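Local coordinates for protein putative drug/sodium antiporter (PDB 4Z3N) that probably exports the genotoxin colibactin across the cell membrane as a multidrug-and-toxin-extrusion (MATE) antiporter, exchanging its substrate for cations, at residues L347-I352 / M379-P384; I303-A308 / S342-L347. All blocks are in the same frame, centred on the assembly; numbering follows the deposited sequence.

Contact 1: L347-I352 / M379-P384; sequences LAVMHI and MALALP. With OLC ((2R)-2,3-dihydroxypropyl (9Z)-octadec-9-enoate), chain B.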
loop_
_atom_site.group_PDB
_atom_site.type_symbol
_atom_site.label_atom_id
_atom_site.label_comp_id
_atom_site.label_asym_id
_atom_site.label_seq_id
_atom_site.Cartn_x
_atom_site.Cartn_y
_atom_site.Cartn_z
ATOM N N LEU A 347 -0.798 -15.822 10.928
ATOM C CA LEU A 347 0.511 -15.190 10.833
ATOM C C LEU A 347 0.834 -14.405 12.102
ATOM O O LEU A 347 1.991 -14.337 12.532
ATOM C CB LEU A 347 0.585 -14.279 9.612
ATOM C CG LEU A 347 0.552 -15.069 8.309
ATOM C CD1 LEU A 347 0.689 -14.144 7.134
ATOM C CD2 LEU A 347 1.674 -16.070 8.313
ATOM N N ALA A 348 -0.206 -13.838 12.706
ATOM C CA ALA A 348 -0.083 -13.086 13.948
ATOM C C ALA A 348 0.315 -13.988 15.135
ATOM O O ALA A 348 1.234 -13.667 15.883
ATOM C CB ALA A 348 -1.393 -12.358 14.234
ATOM N N VAL A 349 -0.390 -15.107 15.291
ATOM C CA VAL A 349 -0.090 -16.110 16.308
ATOM C C VAL A 349 1.316 -16.691 16.112
ATOM O O VAL A 349 2.040 -16.904 17.082
ATOM C CB VAL A 349 -1.167 -17.264 16.310
ATOM C CG1 VAL A 349 -0.758 -18.396 17.240
ATOM C CG2 VAL A 349 -2.515 -16.726 16.747
ATOM N N MET A 350 1.718 -16.940 14.869
ATOM C CA MET A 350 3.108 -17.331 14.612
ATOM C C MET A 350 4.072 -16.281 15.154
ATOM O O MET A 350 5.030 -16.613 15.831
ATOM C CB MET A 350 3.369 -17.533 13.127
ATOM C CG MET A 350 2.692 -18.750 12.528
ATOM S SD MET A 350 3.264 -18.993 10.844
ATOM C CE MET A 350 1.988 -20.072 10.187
ATOM N N HIS A 351 3.803 -15.011 14.867
ATOM C CA HIS A 351 4.695 -13.951 15.290
ATOM C C HIS A 351 4.873 -13.914 16.801
ATOM O O HIS A 351 5.992 -13.728 17.296
ATOM C CB HIS A 351 4.208 -12.582 14.827
ATOM C CG HIS A 351 5.260 -11.517 14.947
ATOM N ND1 HIS A 351 4.979 -10.174 14.837
ATOM C CD2 HIS A 351 6.600 -11.606 15.152
ATOM C CE1 HIS A 351 6.096 -9.481 14.963
ATOM N NE2 HIS A 351 7.094 -10.324 15.151
ATOM N N ILE A 352 3.764 -14.074 17.517
ATOM C CA ILE A 352 3.746 -13.917 18.960
ATOM C C ILE A 352 4.578 -14.998 19.640
ATOM O O ILE A 352 5.388 -14.728 20.531
ATOM C CB ILE A 352 2.304 -13.947 19.511
ATOM C CG1 ILE A 352 1.543 -12.704 19.047
ATOM C CG2 ILE A 352 2.316 -14.020 21.029
ATOM C CD1 ILE A 352 0.186 -12.472 19.724
ATOM N N MET A 379 -0.022 -6.216 20.918
ATOM C CA MET A 379 -0.676 -5.671 19.728
ATOM C C MET A 379 -0.945 -6.635 18.565
ATOM O O MET A 379 -1.731 -6.310 17.673
ATOM C CB MET A 379 0.162 -4.506 19.182
ATOM C CG MET A 379 0.397 -3.364 20.159
ATOM S SD MET A 379 1.476 -2.085 19.472
ATOM C CE MET A 379 0.341 -1.295 18.330
ATOM N N ALA A 380 -0.312 -7.804 18.567
ATOM C CA ALA A 380 -0.341 -8.676 17.390
ATOM C C ALA A 380 -1.741 -9.148 17.010
ATOM O O ALA A 380 -2.091 -9.167 15.835
ATOM C CB ALA A 380 0.552 -9.877 17.599
ATOM N N LEU A 381 -2.537 -9.527 18.000
ATOM C CA LEU A 381 -3.874 -10.024 17.727
ATOM C C LEU A 381 -4.779 -8.936 17.157
ATOM O O LEU A 381 -5.811 -9.247 16.557
ATOM C CB LEU A 381 -4.498 -10.620 18.992
ATOM C CG LEU A 381 -3.898 -11.967 19.395
ATOM C CD1 LEU A 381 -4.409 -12.451 20.750
ATOM C CD2 LEU A 381 -4.224 -12.947 18.305
ATOM N N ALA A 382 -4.404 -7.675 17.335
ATOM C CA ALA A 382 -5.167 -6.591 16.734
ATOM C C ALA A 382 -5.081 -6.678 15.216
ATOM O O ALA A 382 -6.035 -6.332 14.523
ATOM C CB ALA A 382 -4.683 -5.247 17.208
ATOM N N LEU A 383 -3.960 -7.180 14.705
ATOM C CA LEU A 383 -3.707 -7.154 13.268
ATOM C C LEU A 383 -4.847 -7.728 12.404
ATOM O O LEU A 383 -5.251 -7.088 11.437
ATOM C CB LEU A 383 -2.396 -7.869 12.952
ATOM C CG LEU A 383 -1.163 -6.989 13.194
ATOM C CD1 LEU A 383 0.111 -7.798 13.230
ATOM C CD2 LEU A 383 -1.045 -5.910 12.133
ATOM N N PRO A 384 -5.372 -8.916 12.747
ATOM C CA PRO A 384 -6.444 -9.512 11.931
ATOM C C PRO A 384 -7.719 -8.660 12.000
ATOM O O PRO A 384 -8.522 -8.611 11.056
ATOM C CB PRO A 384 -6.652 -10.890 12.563
ATOM C CG PRO A 384 -6.022 -10.800 13.948
ATOM C CD PRO A 384 -4.905 -9.824 13.809
HETATM C C18 OLC B . -2.467 -0.211 7.347
HETATM C C10 OLC B . -1.696 -3.227 15.572
HETATM C C9 OLC B . -0.490 -3.306 14.972
HETATM C C17 OLC B . -2.137 -0.904 8.655
HETATM C C11 OLC B . -2.579 -2.006 15.396
HETATM C C8 OLC B . 0.666 -3.967 15.706
HETATM C C24 OLC B . -1.352 4.822 17.150
HETATM C C16 OLC B . -2.848 -0.192 9.784
HETATM C C12 OLC B . -1.940 -0.954 14.498
HETATM C C7 OLC B . 1.916 -4.044 14.847
HETATM C C15 OLC B . -2.630 -0.929 11.099
HETATM C C13 OLC B . -2.992 -0.382 13.546
HETATM C C6 OLC B . 2.613 -2.699 14.785
HETATM C C14 OLC B . -2.410 0.077 12.221
HETATM C C5 OLC B . 2.731 -2.088 16.166
HETATM C C4 OLC B . 2.931 -0.583 16.046
HETATM C C3 OLC B . 1.905 0.014 15.104
HETATM C C2 OLC B . 1.783 1.516 15.280
HETATM C C21 OLC B . -1.656 3.044 15.429
HETATM C C1 OLC B . 0.384 1.973 14.891
HETATM C C22 OLC B . -2.167 4.376 15.950
HETATM O O19 OLC B . -0.270 1.385 14.040
HETATM O O25 OLC B . -1.082 6.205 17.045
HETATM O O23 OLC B . -2.064 5.356 14.934
HETATM O O20 OLC B . -0.252 2.992 15.616
#
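Ile352 and Ala380 meet side chain to side chain, Ile352 CG1 lying 3.3 Å from Ala380 CB. The branch reaches this methyl because CG1 sits anti to the carbonyl carbon of Ile352 (chi1 -68°), and its CD1 continues across Leu381 at about a right angle, 4.1 Å from Leu381 CG. Further along the interface the apolar contact thins out: Val349 CG2 comes within 4.4 Å of Leu381 CD2, and Ala348 CB stands at the same distance from Pro384 CD. Small residues also allow a closer backbone approach, since the CA atoms of Ala348 and Ala380 are 5.6 Å apart and Ala348 CB packs on the carbonyl oxygen of Ala380. That carbonyl also accepts the backbone N-H of Leu383, closing a turn at the entry to helix 382-399. A monoolein chain borders 379-384: Met379, bent at chi3 (75°), lays its sulfur and methyl along the lipid, with SD 3.5 Å from C5, while Leu383 CD2 lies 3.9 Å from C9, one end of its cis double bond. No hydrogen bond links the segments; apolar contact joins helix 326-358 to the turn before helix 382-399 and, through Pro384, to that helix's first residues, as suits a predicted membrane-spanning region.

Contact 2: I303-A308 / S342-L347; sequences ITPMLA and SIVLVL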
loop_
_atom_site.group_PDB
_atom_site.type_symbol
_atom_site.label_atom_id
_atom_site.label_comp_id
_atom_site.label_asym_id
_atom_site.label_seq_id
_atom_site.Cartn_x
_atom_site.Cartn_y
_atom_site.Cartn_z
ATOM N N ILE A 303 0.747 -8.470 7.238
ATOM C CA ILE A 303 -0.422 -7.724 6.828
ATOM C C ILE A 303 -0.638 -7.808 5.305
ATOM O O ILE A 303 -1.717 -7.478 4.799
ATOM C CB ILE A 303 -0.271 -6.266 7.341
ATOM C CG1 ILE A 303 -0.308 -6.249 8.864
ATOM C CG2 ILE A 303 -1.251 -5.289 6.697
ATOM C CD1 ILE A 303 0.094 -4.918 9.461
ATOM N N THR A 304 0.380 -8.280 4.584
ATOM C CA THR A 304 0.371 -8.220 3.119
ATOM C C THR A 304 -0.721 -9.095 2.482
ATOM O O THR A 304 -1.306 -8.687 1.490
ATOM C CB THR A 304 1.765 -8.585 2.495
ATOM O OG1 THR A 304 2.333 -9.724 3.146
ATOM C CG2 THR A 304 2.730 -7.431 2.628
ATOM N N PRO A 305 -1.005 -10.291 3.043
ATOM C CA PRO A 305 -2.087 -11.118 2.490
ATOM C C PRO A 305 -3.450 -10.405 2.504
ATOM O O PRO A 305 -4.306 -10.675 1.660
ATOM C CB PRO A 305 -2.091 -12.353 3.406
ATOM C CG PRO A 305 -1.372 -11.953 4.608
ATOM C CD PRO A 305 -0.355 -10.953 4.184
ATOM N N MET A 306 -3.633 -9.485 3.442
ATOM C CA MET A 306 -4.853 -8.689 3.488
ATOM C C MET A 306 -4.877 -7.579 2.414
ATOM O O MET A 306 -5.950 -7.190 1.924
ATOM C CB MET A 306 -5.018 -8.111 4.891
ATOM C CG MET A 306 -5.668 -6.764 4.973
ATOM S SD MET A 306 -5.021 -5.909 6.432
ATOM C CE MET A 306 -5.193 -7.169 7.693
ATOM N N LEU A 307 -3.698 -7.081 2.044
ATOM C CA LEU A 307 -3.600 -6.095 0.970
ATOM C C LEU A 307 -3.883 -6.759 -0.379
ATOM O O LEU A 307 -4.481 -6.153 -1.266
ATOM C CB LEU A 307 -2.222 -5.425 0.960
ATOM C CG LEU A 307 -1.828 -4.573 2.175
ATOM C CD1 LEU A 307 -0.475 -3.953 1.963
ATOM C CD2 LEU A 307 -2.843 -3.505 2.442
ATOM N N ALA A 308 -3.457 -8.013 -0.513
ATOM C CA ALA A 308 -3.744 -8.824 -1.695
ATOM C C ALA A 308 -5.248 -9.077 -1.892
ATOM O O ALA A 308 -5.783 -8.885 -2.990
ATOM C CB ALA A 308 -3.006 -10.140 -1.607
ATOM N N SER A 342 -8.677 -14.734 8.694
ATOM C CA SER A 342 -8.230 -16.077 9.005
ATOM C C SER A 342 -6.744 -16.248 8.783
ATOM O O SER A 342 -6.036 -16.747 9.653
ATOM C CB SER A 342 -9.002 -17.101 8.173
ATOM O OG SER A 342 -10.279 -17.314 8.731
ATOM N N ILE A 343 -6.284 -15.859 7.603
ATOM C CA ILE A 343 -4.860 -15.849 7.306
ATOM C C ILE A 343 -4.039 -14.968 8.269
ATOM O O ILE A 343 -3.026 -15.426 8.804
ATOM C CB ILE A 343 -4.619 -15.377 5.873
ATOM C CG1 ILE A 343 -5.582 -16.118 4.938
ATOM C CG2 ILE A 343 -3.130 -15.515 5.501
ATOM C CD1 ILE A 343 -5.330 -15.909 3.455
ATOM N N VAL A 344 -4.456 -13.720 8.489
ATOM C CA VAL A 344 -3.648 -12.824 9.311
ATOM C C VAL A 344 -3.599 -13.288 10.778
ATOM O O VAL A 344 -2.579 -13.105 11.454
ATOM C CB VAL A 344 -4.146 -11.357 9.249
ATOM C CG1 VAL A 344 -3.465 -10.517 10.315
ATOM C CG2 VAL A 344 -3.895 -10.761 7.887
ATOM N N LEU A 345 -4.680 -13.897 11.265
ATOM C CA LEU A 345 -4.690 -14.423 12.624
ATOM C C LEU A 345 -3.596 -15.497 12.829
ATOM O O LEU A 345 -2.845 -15.469 13.829
ATOM C CB LEU A 345 -6.057 -14.984 12.959
ATOM C CG LEU A 345 -6.183 -15.711 14.301
ATOM C CD1 LEU A 345 -6.080 -14.697 15.459
ATOM C CD2 LEU A 345 -7.491 -16.542 14.354
ATOM N N VAL A 346 -3.499 -16.420 11.872
ATOM C CA VAL A 346 -2.428 -17.416 11.844
ATOM C C VAL A 346 -1.019 -16.781 11.815
ATOM O O VAL A 346 -0.151 -17.155 12.600
ATOM C CB VAL A 346 -2.600 -18.373 10.642
ATOM C CG1 VAL A 346 -1.385 -19.311 10.497
ATOM C CG2 VAL A 346 -3.877 -19.159 10.813
ATOM N N LEU A 347 -0.798 -15.822 10.928
ATOM C CA LEU A 347 0.511 -15.190 10.833
ATOM C C LEU A 347 0.834 -14.405 12.102
ATOM O O LEU A 347 1.991 -14.337 12.532
ATOM C CB LEU A 347 0.585 -14.279 9.612
ATOM C CG LEU A 347 0.552 -15.069 8.309
ATOM C CD1 LEU A 347 0.689 -14.144 7.134
ATOM C CD2 LEU A 347 1.674 -16.070 8.313
#
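Pro305 presents its ring to one side of segment 342-347 of helix 326-358, where it touches three residues. Its CB lies 3.9 Å from Ile343 CG2, the two side chains crossing obliquely, and the CG corner of the ring meets Leu347 CD1, also at 3.9 Å. The same CG is 4.3 Å from Val344 CG2. Met306 adds a second point of contact: its chain turns at chi3 (-49°) and brings CE to 3.8 Å from Val344 CG2, although its CB is itself only 4.2 Å from that methyl. With CG1 of Val344 anti to its backbone N (chi1 169°), CG2 lies beside that N and is the methyl turned to Met306. Behind the proline the helix is kinked: Pro305 has no N-H to donate and Met306 N lacks an i to i-4 bond, making only a weak one to Ile303 O. Thr304 OG1 is hydrogen-bonded to Phe301 O one turn earlier. The two segment axes approach to 8.7 Å and run nearly antiparallel, at 169°. Phe40 of helix 28-56 touches Pro305 as well, while Ala387 and Leu390 of helix 382-399 pack on Met306, so helix 286-322 is placed among helices 28-56, 326-358 and 382-399.

How the contacts relate
Contact 2 comes first along the chain, and its centre lies about 10 Å from that of contact 1. Helix 326-358 serves both and meets both neighbours, with Val344 packing on helix 286-322 and on the start of helix 382-399 alike. Leu347 ends one segment and begins the other, but packs across contact 2 alone. The two contacts also meet directly, Leu383 CD2 lying against Ile303 CD1 and Val344 CG1 against the backbone N of Pro384. Three consecutive predicted membrane-spanning regions are thus packed together, the two contacts and their direct touches forming one continuous apolar patch that joins helices 286-322, 326-358 and 382-399.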